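PDB 1HJS: beta-1,4-galactanase, which hydrolyses the beta-1,4-galactosidic linkages of type I arabinogalactans as a member of glycoside hydrolase family 53. Local coordinates for residues 264-269 with 273-278; 61-66 with 118-123; 138-143 with 154-159; 35-40 with 72-77. One frame throughout, in Å; residues are numbered along the deposited sequence.

Interaction 1 of 4, residues 264-269 with 273-278; sequences KNIPFS and QTTFIT
Ile266 turns CG1 beside its backbone N (chi1 -59°) and carries on fully extended, which puts CD1 at the far end of a straight arm against the helix that holds Phe276. There CD1 lies 4.0 Å from Phe276 CA and 4.1 Å from Phe276 CB. The ring of Phe276, with CG anti to its backbone N (chi1 180°), leaves at about a right angle to the isoleucine, and Ile266 CD1 meets it at the edge, near the ring plane, 4.2 Å from Phe276 CD1. The same methyl also touches Thr275 CG2 at 4.1 Å, so one isoleucine tip serves both residues. The polar link lies at the start of the helix, where Gln273 N donates to Ser269 O over 2.9 Å with an N-H...O angle of 154°. Ser269 is the N-cap of helix 270-285, the helix that follows barrel strand 240-245 in this (beta/alpha)8 fold, and its OG accepts from the backbone N of Gly272. Beyond the backbone bond, Gln273 CG comes within 3.5 Å of Ser269 O. The glutamine amide is directed elsewhere: OE1 pairs with Ser325, while NE2 donates to the carbonyl oxygens of Trp248 and Thr314. Trp248 also stacks on the Phe276 ring and hydrogen-bonds Pro267 O through its NE1.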
# COMPACT_ATOMS: atom_id res chain seq x y z
N LYS A 264 -10.31 2.44 -21.53
CA LYS A 264 -10.26 1.52 -22.66
C LYS A 264 -9.38 1.97 -23.82
O LYS A 264 -8.92 1.16 -24.62
CB LYS A 264 -11.67 1.24 -23.20
CG LYS A 264 -12.37 0.07 -22.53
CD LYS A 264 -13.64 -0.28 -23.28
CE LYS A 264 -14.20 -1.64 -22.86
NZ LYS A 264 -14.66 -1.66 -21.45
N ASN A 265 -9.13 3.27 -23.93
CA ASN A 265 -8.30 3.73 -25.02
C ASN A 265 -6.82 3.79 -24.68
O ASN A 265 -5.98 4.02 -25.55
CB ASN A 265 -8.78 5.09 -25.53
CG ASN A 265 -10.04 4.97 -26.36
OD1 ASN A 265 -10.10 4.16 -27.30
ND2 ASN A 265 -11.05 5.76 -26.03
N ILE A 266 -6.50 3.57 -23.40
CA ILE A 266 -5.11 3.57 -22.99
C ILE A 266 -4.51 2.24 -23.43
O ILE A 266 -5.02 1.17 -23.09
CB ILE A 266 -4.96 3.70 -21.46
CG1 ILE A 266 -5.62 5.00 -20.98
CG2 ILE A 266 -3.49 3.70 -21.08
CD1 ILE A 266 -5.53 5.22 -19.48
N PRO A 267 -3.41 2.28 -24.20
CA PRO A 267 -2.77 1.06 -24.68
C PRO A 267 -1.97 0.33 -23.60
O PRO A 267 -1.57 0.92 -22.60
CB PRO A 267 -1.87 1.57 -25.80
CG PRO A 267 -1.42 2.90 -25.25
CD PRO A 267 -2.72 3.48 -24.71
N PHE A 268 -1.76 -0.97 -23.82
CA PHE A 268 -0.98 -1.77 -22.89
C PHE A 268 0.46 -1.63 -23.38
O PHE A 268 0.89 -2.35 -24.28
CB PHE A 268 -1.41 -3.24 -22.93
CG PHE A 268 -2.83 -3.46 -22.51
CD1 PHE A 268 -3.37 -2.76 -21.43
CD2 PHE A 268 -3.63 -4.38 -23.18
CE1 PHE A 268 -4.68 -2.97 -21.02
CE2 PHE A 268 -4.95 -4.60 -22.78
CZ PHE A 268 -5.48 -3.89 -21.70
N SER A 269 1.18 -0.68 -22.79
CA SER A 269 2.56 -0.40 -23.16
C SER A 269 3.12 0.56 -22.12
O SER A 269 2.38 1.09 -21.30
CB SER A 269 2.60 0.27 -24.52
OG SER A 269 1.93 1.53 -24.47
N GLN A 273 1.18 3.06 -19.58
CA GLN A 273 1.36 3.10 -18.14
C GLN A 273 1.53 4.53 -17.65
O GLN A 273 0.95 4.92 -16.64
CB GLN A 273 2.61 2.32 -17.70
CG GLN A 273 2.53 0.83 -17.83
CD GLN A 273 3.73 0.15 -17.19
OE1 GLN A 273 4.87 0.59 -17.37
NE2 GLN A 273 3.49 -0.91 -16.43
N THR A 274 2.33 5.32 -18.36
CA THR A 274 2.56 6.70 -17.95
C THR A 274 1.26 7.49 -17.99
O THR A 274 1.02 8.32 -17.11
CB THR A 274 3.62 7.41 -18.82
OG1 THR A 274 3.08 7.67 -20.12
CG2 THR A 274 4.86 6.55 -18.97
N THR A 275 0.43 7.23 -18.99
CA THR A 275 -0.84 7.94 -19.11
C THR A 275 -1.76 7.59 -17.95
O THR A 275 -2.33 8.47 -17.31
CB THR A 275 -1.55 7.61 -20.44
OG1 THR A 275 -0.76 8.08 -21.53
CG2 THR A 275 -2.93 8.27 -20.48
N PHE A 276 -1.91 6.29 -17.69
CA PHE A 276 -2.78 5.84 -16.60
C PHE A 276 -2.30 6.36 -15.25
O PHE A 276 -3.08 6.92 -14.48
CB PHE A 276 -2.83 4.31 -16.56
CG PHE A 276 -3.71 3.77 -15.46
CD1 PHE A 276 -5.09 3.80 -15.58
CD2 PHE A 276 -3.14 3.24 -14.30
CE1 PHE A 276 -5.91 3.30 -14.56
CE2 PHE A 276 -3.95 2.74 -13.27
CZ PHE A 276 -5.34 2.77 -13.40
N ILE A 277 -1.02 6.17 -14.96
CA ILE A 277 -0.46 6.62 -13.69
C ILE A 277 -0.63 8.12 -13.51
O ILE A 277 -1.02 8.58 -12.45
CB ILE A 277 1.04 6.25 -13.59
CG1 ILE A 277 1.20 4.73 -13.58
CG2 ILE A 277 1.65 6.85 -12.32
CD1 ILE A 277 2.63 4.24 -13.66
N THR A 278 -0.33 8.89 -14.56
CA THR A 278 -0.46 10.34 -14.50
C THR A 278 -1.92 10.74 -14.26
O THR A 278 -2.21 11.66 -13.50
CB THR A 278 0.07 10.99 -15.79
OG1 THR A 278 1.45 10.66 -15.97
CG2 THR A 278 -0.07 12.51 -15.72

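Interaction 2 of 4, residues 61-66 with 118-123; sequences YNIAIA and NKLQNA
Apolar contacts dominate, and all of them run through Ile63. Its CG2, anti to the backbone N, meets the methyl of Ala123 at 3.6 Å (CG2 to CB), the closest approach of the two segments. The other branch lies beside the backbone N (chi1 -73°), and its CG1 packs on Leu120 CD2 at 3.9 Å. The two side chains meet at a slant, and only one methyl of the leucine makes this contact. Beyond that, CD1 of Ile63 extends to the backbone of the other helix, 4.1 Å from Lys119 O.

The polar groups are arranged around this patch without joining the two segments. Lys119 leads its chain away from Ile63, and its NZ forms a salt bridge with Asp115 one turn earlier on the same helix. Ala123 N donates to Leu120 O at 3.0 Å, which holds the turn that brings the alanine methyl round toward Ile63.

Ala66, one turn on from Ile63, packs against Ile125 and against Gln46 of barrel strand 43-48. A single branched residue of helix 59-71, set against the C-terminal end of helix 102-122 and the residue that follows it, joins successive members of the outer helical layer of a (beta/alpha)8 TIM barrel.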
# COMPACT_ATOMS: atom_id res chain seq x y z
N TYR A 61 13.72 -7.96 7.70
CA TYR A 61 13.79 -7.79 6.25
C TYR A 61 13.46 -6.34 5.91
O TYR A 61 14.14 -5.70 5.10
CB TYR A 61 12.79 -8.74 5.58
CG TYR A 61 12.68 -8.62 4.08
CD1 TYR A 61 11.93 -7.60 3.49
CD2 TYR A 61 13.31 -9.55 3.24
CE1 TYR A 61 11.81 -7.51 2.09
CE2 TYR A 61 13.19 -9.47 1.86
CZ TYR A 61 12.45 -8.45 1.29
OH TYR A 61 12.35 -8.37 -0.09
N ASN A 62 12.41 -5.82 6.54
CA ASN A 62 11.97 -4.46 6.30
C ASN A 62 12.92 -3.39 6.83
O ASN A 62 13.07 -2.33 6.22
CB ASN A 62 10.58 -4.27 6.89
CG ASN A 62 9.50 -4.70 5.93
OD1 ASN A 62 9.20 -3.99 4.97
ND2 ASN A 62 8.92 -5.87 6.17
N ILE A 63 13.56 -3.65 7.96
CA ILE A 63 14.50 -2.67 8.50
C ILE A 63 15.70 -2.59 7.56
O ILE A 63 16.23 -1.51 7.30
CB ILE A 63 14.95 -3.06 9.93
CG1 ILE A 63 13.80 -2.79 10.91
CG2 ILE A 63 16.20 -2.26 10.33
CD1 ILE A 63 14.04 -3.28 12.32
N ALA A 64 16.12 -3.74 7.04
CA ALA A 64 17.26 -3.77 6.13
C ALA A 64 17.02 -2.92 4.87
O ALA A 64 17.86 -2.10 4.50
CB ALA A 64 17.60 -5.20 5.74
N ILE A 65 15.87 -3.10 4.22
CA ILE A 65 15.62 -2.32 3.02
C ILE A 65 15.21 -0.88 3.34
O ILE A 65 15.45 0.02 2.54
CB ILE A 65 14.57 -2.98 2.09
CG1 ILE A 65 13.22 -3.14 2.79
CG2 ILE A 65 15.08 -4.34 1.63
CD1 ILE A 65 12.14 -3.70 1.88
N ALA A 66 14.63 -0.67 4.51
CA ALA A 66 14.25 0.69 4.91
C ALA A 66 15.52 1.54 5.06
O ALA A 66 15.53 2.72 4.70
CB ALA A 66 13.48 0.67 6.22
N ASN A 118 9.09 0.75 17.97
CA ASN A 118 10.30 1.05 18.73
C ASN A 118 11.54 0.49 18.05
O ASN A 118 12.59 1.12 18.04
CB ASN A 118 10.20 0.50 20.16
CG ASN A 118 9.19 1.25 21.01
OD1 ASN A 118 8.93 2.43 20.78
ND2 ASN A 118 8.64 0.58 22.01
N LYS A 119 11.41 -0.71 17.48
CA LYS A 119 12.54 -1.33 16.79
C LYS A 119 12.91 -0.53 15.55
O LYS A 119 14.08 -0.41 15.20
CB LYS A 119 12.23 -2.78 16.44
CG LYS A 119 12.20 -3.69 17.65
CD LYS A 119 11.84 -5.12 17.30
CE LYS A 119 11.85 -6.01 18.55
NZ LYS A 119 11.28 -7.36 18.27
N LEU A 120 11.90 0.03 14.89
CA LEU A 120 12.15 0.84 13.71
C LEU A 120 12.89 2.11 14.15
O LEU A 120 13.90 2.49 13.55
CB LEU A 120 10.82 1.22 13.03
CG LEU A 120 10.17 0.08 12.23
CD1 LEU A 120 8.72 0.42 11.91
CD2 LEU A 120 10.97 -0.15 10.96
N GLN A 121 12.38 2.74 15.21
CA GLN A 121 13.00 3.94 15.75
C GLN A 121 14.46 3.67 16.11
O GLN A 121 15.35 4.45 15.78
CB GLN A 121 12.23 4.40 16.99
CG GLN A 121 12.88 5.53 17.79
CD GLN A 121 13.10 6.80 16.99
OE1 GLN A 121 12.34 7.11 16.08
NE2 GLN A 121 14.15 7.54 17.34
N ASN A 122 14.70 2.55 16.79
CA ASN A 122 16.05 2.18 17.21
C ASN A 122 17.00 1.92 16.05
O ASN A 122 18.22 1.96 16.22
CB ASN A 122 16.01 0.96 18.14
CG ASN A 122 15.33 1.26 19.46
OD1 ASN A 122 15.19 2.42 19.85
ND2 ASN A 122 14.91 0.22 20.16
N ALA A 123 16.43 1.64 14.89
CA ALA A 123 17.22 1.38 13.69
C ALA A 123 17.35 2.67 12.87
O ALA A 123 17.89 2.66 11.77
CB ALA A 123 16.57 0.29 12.85

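Interaction 3 of 4, residues 138-143 with 154-159; sequences AGLLWP and ARLLHS
The carbonyl oxygen of Ala138 is gripped by Trp142 NE1 over 3.0 Å, and weakly by Thr147 OG1 as well, which closes the chain into the turn that presents Leu140 and Leu141 to Leu156. The indole donor stands above the carbonyl plane, 47° out of it, and the bond is bent, with an N-H...O angle of 134°. This turn belongs to a small antiparallel beta hairpin, 139-140 with 145-146, that follows barrel strand 129-132 and Glu135, the probable proton donor, and packs on helix 150-165 of the (beta/alpha)8 fold.

The interface itself is made of leucines. Leu140 holds CG between its backbone N and carbonyl carbon (chi1 71°), a crowded position that nonetheless spreads both methyls over the helix: CD2 meets Leu156 CD1 at 4.2 Å, and CD1 meets Leu157 CD2 at 4.3 Å. Leu140 and Leu156 run alongside each other, pointing opposite ways. Leu141 has a left-handed backbone conformation, and its side chain points to the same helix as that of the preceding residue, both being buried. Leu141 also packs on Leu109 of helix 102-122, while Leu156 rests on Ser106 of that helix, making a three-way junction. CD1 of Leu156 is shared, lying 4.2 Å from Leu141 CD1 as well as touching the Leu140 methyl.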
# COMPACT_ATOMS: atom_id res chain seq x y z
N ALA A 138 -12.84 -6.22 4.94
CA ALA A 138 -13.64 -7.28 5.55
C ALA A 138 -13.10 -7.52 6.96
O ALA A 138 -13.29 -8.59 7.55
CB ALA A 138 -13.55 -8.56 4.71
N GLY A 139 -12.42 -6.51 7.49
CA GLY A 139 -11.87 -6.61 8.83
C GLY A 139 -10.43 -7.09 8.84
O GLY A 139 -9.74 -7.08 7.80
N LEU A 140 -9.97 -7.51 10.01
CA LEU A 140 -8.61 -8.00 10.17
C LEU A 140 -8.59 -9.02 11.30
O LEU A 140 -9.58 -9.18 12.01
CB LEU A 140 -7.66 -6.85 10.53
CG LEU A 140 -7.83 -6.26 11.94
CD1 LEU A 140 -6.62 -5.40 12.27
CD2 LEU A 140 -9.11 -5.44 12.02
N LEU A 141 -7.46 -9.71 11.46
CA LEU A 141 -7.30 -10.70 12.52
C LEU A 141 -8.56 -11.54 12.71
O LEU A 141 -9.18 -11.53 13.77
CB LEU A 141 -6.95 -9.96 13.83
CG LEU A 141 -5.65 -9.15 13.74
CD1 LEU A 141 -5.56 -8.14 14.88
CD2 LEU A 141 -4.47 -10.09 13.76
N TRP A 142 -8.92 -12.27 11.66
CA TRP A 142 -10.12 -13.11 11.67
C TRP A 142 -10.01 -14.28 12.64
O TRP A 142 -8.93 -14.81 12.87
CB TRP A 142 -10.38 -13.66 10.27
CG TRP A 142 -10.73 -12.63 9.25
CD1 TRP A 142 -10.94 -11.30 9.46
CD2 TRP A 142 -10.96 -12.86 7.86
NE1 TRP A 142 -11.29 -10.68 8.28
CE2 TRP A 142 -11.31 -11.62 7.28
CE3 TRP A 142 -10.90 -14.00 7.04
CZ2 TRP A 142 -11.60 -11.48 5.92
CZ3 TRP A 142 -11.19 -13.86 5.68
CH2 TRP A 142 -11.54 -12.61 5.14
N PRO A 143 -11.15 -14.72 13.19
CA PRO A 143 -12.50 -14.17 12.96
C PRO A 143 -12.83 -13.05 13.93
O PRO A 143 -13.88 -12.42 13.84
CB PRO A 143 -13.43 -15.37 13.18
CG PRO A 143 -12.53 -16.52 13.63
CD PRO A 143 -11.22 -15.91 14.05
N ALA A 154 -13.16 -1.78 15.57
CA ALA A 154 -12.85 -0.45 16.08
C ALA A 154 -11.87 -0.55 17.25
O ALA A 154 -10.92 0.23 17.35
CB ALA A 154 -14.13 0.25 16.53
N ARG A 155 -12.10 -1.52 18.13
CA ARG A 155 -11.25 -1.72 19.29
C ARG A 155 -9.83 -2.11 18.88
O ARG A 155 -8.85 -1.59 19.42
CB ARG A 155 -11.85 -2.80 20.19
CG ARG A 155 -10.99 -3.17 21.37
CD ARG A 155 -11.70 -2.86 22.68
NE ARG A 155 -11.49 -3.93 23.65
CZ ARG A 155 -12.40 -4.83 23.98
NH1 ARG A 155 -13.61 -4.80 23.43
NH2 ARG A 155 -12.10 -5.77 24.86
N LEU A 156 -9.73 -3.03 17.93
CA LEU A 156 -8.43 -3.47 17.45
C LEU A 156 -7.66 -2.32 16.81
O LEU A 156 -6.48 -2.10 17.11
CB LEU A 156 -8.60 -4.62 16.45
CG LEU A 156 -9.08 -5.96 17.04
CD1 LEU A 156 -9.44 -6.92 15.91
CD2 LEU A 156 -7.99 -6.55 17.92
N LEU A 157 -8.33 -1.57 15.93
CA LEU A 157 -7.67 -0.45 15.26
C LEU A 157 -7.25 0.63 16.26
O LEU A 157 -6.20 1.26 16.09
CB LEU A 157 -8.60 0.14 14.18
CG LEU A 157 -8.88 -0.82 13.02
CD1 LEU A 157 -9.84 -0.17 12.03
CD2 LEU A 157 -7.57 -1.18 12.32
N HIS A 158 -8.05 0.82 17.31
CA HIS A 158 -7.71 1.81 18.33
C HIS A 158 -6.42 1.38 19.02
O HIS A 158 -5.53 2.21 19.27
CB HIS A 158 -8.84 1.91 19.37
CG HIS A 158 -8.57 2.88 20.48
ND1 HIS A 158 -8.58 4.25 20.29
CD2 HIS A 158 -8.27 2.69 21.78
CE1 HIS A 158 -8.31 4.85 21.43
NE2 HIS A 158 -8.12 3.93 22.35
N SER A 159 -6.31 0.09 19.31
CA SER A 159 -5.12 -0.45 19.96
C SER A 159 -3.89 -0.32 19.07
O SER A 159 -2.81 0.05 19.55
CB SER A 159 -5.33 -1.92 20.33
OG SER A 159 -6.34 -2.05 21.32

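Interaction 4 of 4, residues 35-40 with 72-77; sequences ILAANG and AGLGVY
The flat group that takes part is the peptide joining Ala72 to Gly73, and the methyl of Ala37 approaches it at the oxygen end: Ala37 CB lies 3.8 Å from Ala72 O, out beyond the oxygen and not over a face of the peptide. Leu74 comes to the same methyl from two residues further on, its CD2 4.0 Å from Ala37 CB and 4.1 Å from Ala37 CA. With CG beside the backbone N (chi1 -57°), the leucine chain stretches from the turn toward the helix, and CD2 ends against this alanine. Its other methyl, CD1, faces Leu36 more loosely, at 4.6 Å from Leu36 CB. Both leucines also rest on Val44 of strand 43-48. Ala72 CB points the same way but stays 4.7 Å from Ala37 CB, and its methyl packs on Glu33 and Asn34, earlier in helix 32-38.

Helix 32-38 ends within 35-40, and helix 59-71 ends just before 72-77. Gly40 terminates helix 32-38 in a Schellman motif, with Gly40 N bonded to Ala37 O at 3.2 Å, and Gly73 terminates helix 59-71 in another. Each glycine has positive phi, and each turn leads into a strand of the TIM barrel, 43-48 and 75-80. The contact thus joins the C-terminal end of helix 32-38 to the turn that leads from helix 59-71 into strand 75-80.

Methyls meeting methyls, with one carbonyl oxygen at van der Waals range, are consistent with a small, partly buried apolar interface that depends on shape, with no directed bond between the segments.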
# COMPACT_ATOMS: atom_id res chain seq x y z
N ILE A 35 17.72 3.96 -8.52
CA ILE A 35 17.03 4.06 -9.80
C ILE A 35 15.68 4.73 -9.54
O ILE A 35 15.28 5.65 -10.26
CB ILE A 35 16.79 2.67 -10.42
CG1 ILE A 35 18.14 2.03 -10.79
CG2 ILE A 35 15.90 2.79 -11.66
CD1 ILE A 35 18.03 0.61 -11.31
N LEU A 36 14.98 4.27 -8.50
CA LEU A 36 13.68 4.84 -8.15
C LEU A 36 13.80 6.33 -7.83
O LEU A 36 13.03 7.15 -8.34
CB LEU A 36 13.08 4.10 -6.96
CG LEU A 36 12.74 2.62 -7.18
CD1 LEU A 36 12.33 1.99 -5.85
CD2 LEU A 36 11.61 2.51 -8.21
N ALA A 37 14.78 6.68 -7.01
CA ALA A 37 15.00 8.07 -6.63
C ALA A 37 15.29 8.93 -7.86
O ALA A 37 14.79 10.05 -7.97
CB ALA A 37 16.15 8.17 -5.63
N ALA A 38 16.11 8.40 -8.77
CA ALA A 38 16.48 9.14 -9.97
C ALA A 38 15.27 9.40 -10.87
O ALA A 38 15.26 10.36 -11.64
CB ALA A 38 17.55 8.38 -10.74
N ASN A 39 14.26 8.55 -10.76
CA ASN A 39 13.06 8.71 -11.58
C ASN A 39 11.90 9.44 -10.91
O ASN A 39 10.76 9.37 -11.39
CB ASN A 39 12.59 7.35 -12.11
CG ASN A 39 13.48 6.82 -13.21
OD1 ASN A 39 14.54 6.24 -12.96
ND2 ASN A 39 13.07 7.03 -14.45
N GLY A 40 12.18 10.15 -9.82
CA GLY A 40 11.14 10.92 -9.16
C GLY A 40 10.47 10.34 -7.94
O GLY A 40 9.74 11.04 -7.25
N ALA A 72 18.99 6.44 0.22
CA ALA A 72 18.72 6.95 -1.12
C ALA A 72 17.85 8.20 -1.06
O ALA A 72 17.45 8.75 -2.09
CB ALA A 72 18.04 5.88 -1.97
N GLY A 73 17.56 8.65 0.16
CA GLY A 73 16.75 9.84 0.35
C GLY A 73 15.26 9.61 0.19
O GLY A 73 14.49 10.55 -0.04
N LEU A 74 14.84 8.36 0.32
CA LEU A 74 13.43 7.99 0.17
C LEU A 74 12.72 7.80 1.50
O LEU A 74 13.27 7.22 2.43
CB LEU A 74 13.32 6.70 -0.64
CG LEU A 74 13.94 6.66 -2.04
CD1 LEU A 74 13.87 5.24 -2.60
CD2 LEU A 74 13.21 7.64 -2.94
N GLY A 75 11.49 8.30 1.59
CA GLY A 75 10.71 8.13 2.80
C GLY A 75 10.19 6.71 2.81
O GLY A 75 10.17 6.05 1.77
N VAL A 76 9.77 6.22 3.97
CA VAL A 76 9.27 4.86 4.08
C VAL A 76 7.83 4.78 4.59
O VAL A 76 7.47 5.43 5.57
CB VAL A 76 10.18 4.01 4.99
CG1 VAL A 76 9.64 2.58 5.12
CG2 VAL A 76 11.59 3.98 4.41
N TYR A 77 7.03 3.97 3.91
CA TYR A 77 5.63 3.75 4.24
C TYR A 77 5.54 2.28 4.65
O TYR A 77 5.69 1.38 3.83
CB TYR A 77 4.79 4.07 2.99
CG TYR A 77 3.34 3.58 2.91
CD1 TYR A 77 2.76 2.78 3.89
CD2 TYR A 77 2.58 3.88 1.77
CE1 TYR A 77 1.45 2.27 3.74
CE2 TYR A 77 1.29 3.38 1.61
CZ TYR A 77 0.73 2.58 2.59
OH TYR A 77 -0.52 2.04 2.37

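Overall arrangement
The four contacts are spread round one (beta/alpha)8 barrel. Interactions 2 and 4 are neighbours, their centres about 17 Å apart; their segments alternate along the chain and they touch where Ala66 O packs against Val76 CG2 at 4.1 Å. Interactions 1 and 3 lie on opposite sides of the chain's centre, about 36 Å between centres, yet each has a side chain within about 10 Å of an active-site acid: that of Phe276 is about 10 Å from that of Glu245, the probable nucleophile, and that of Leu140 about 9 Å from that of Glu135, the probable proton donor. Interactions 2 and 4 lie away from these sites, between outer helices and at the turn into strand 75-80.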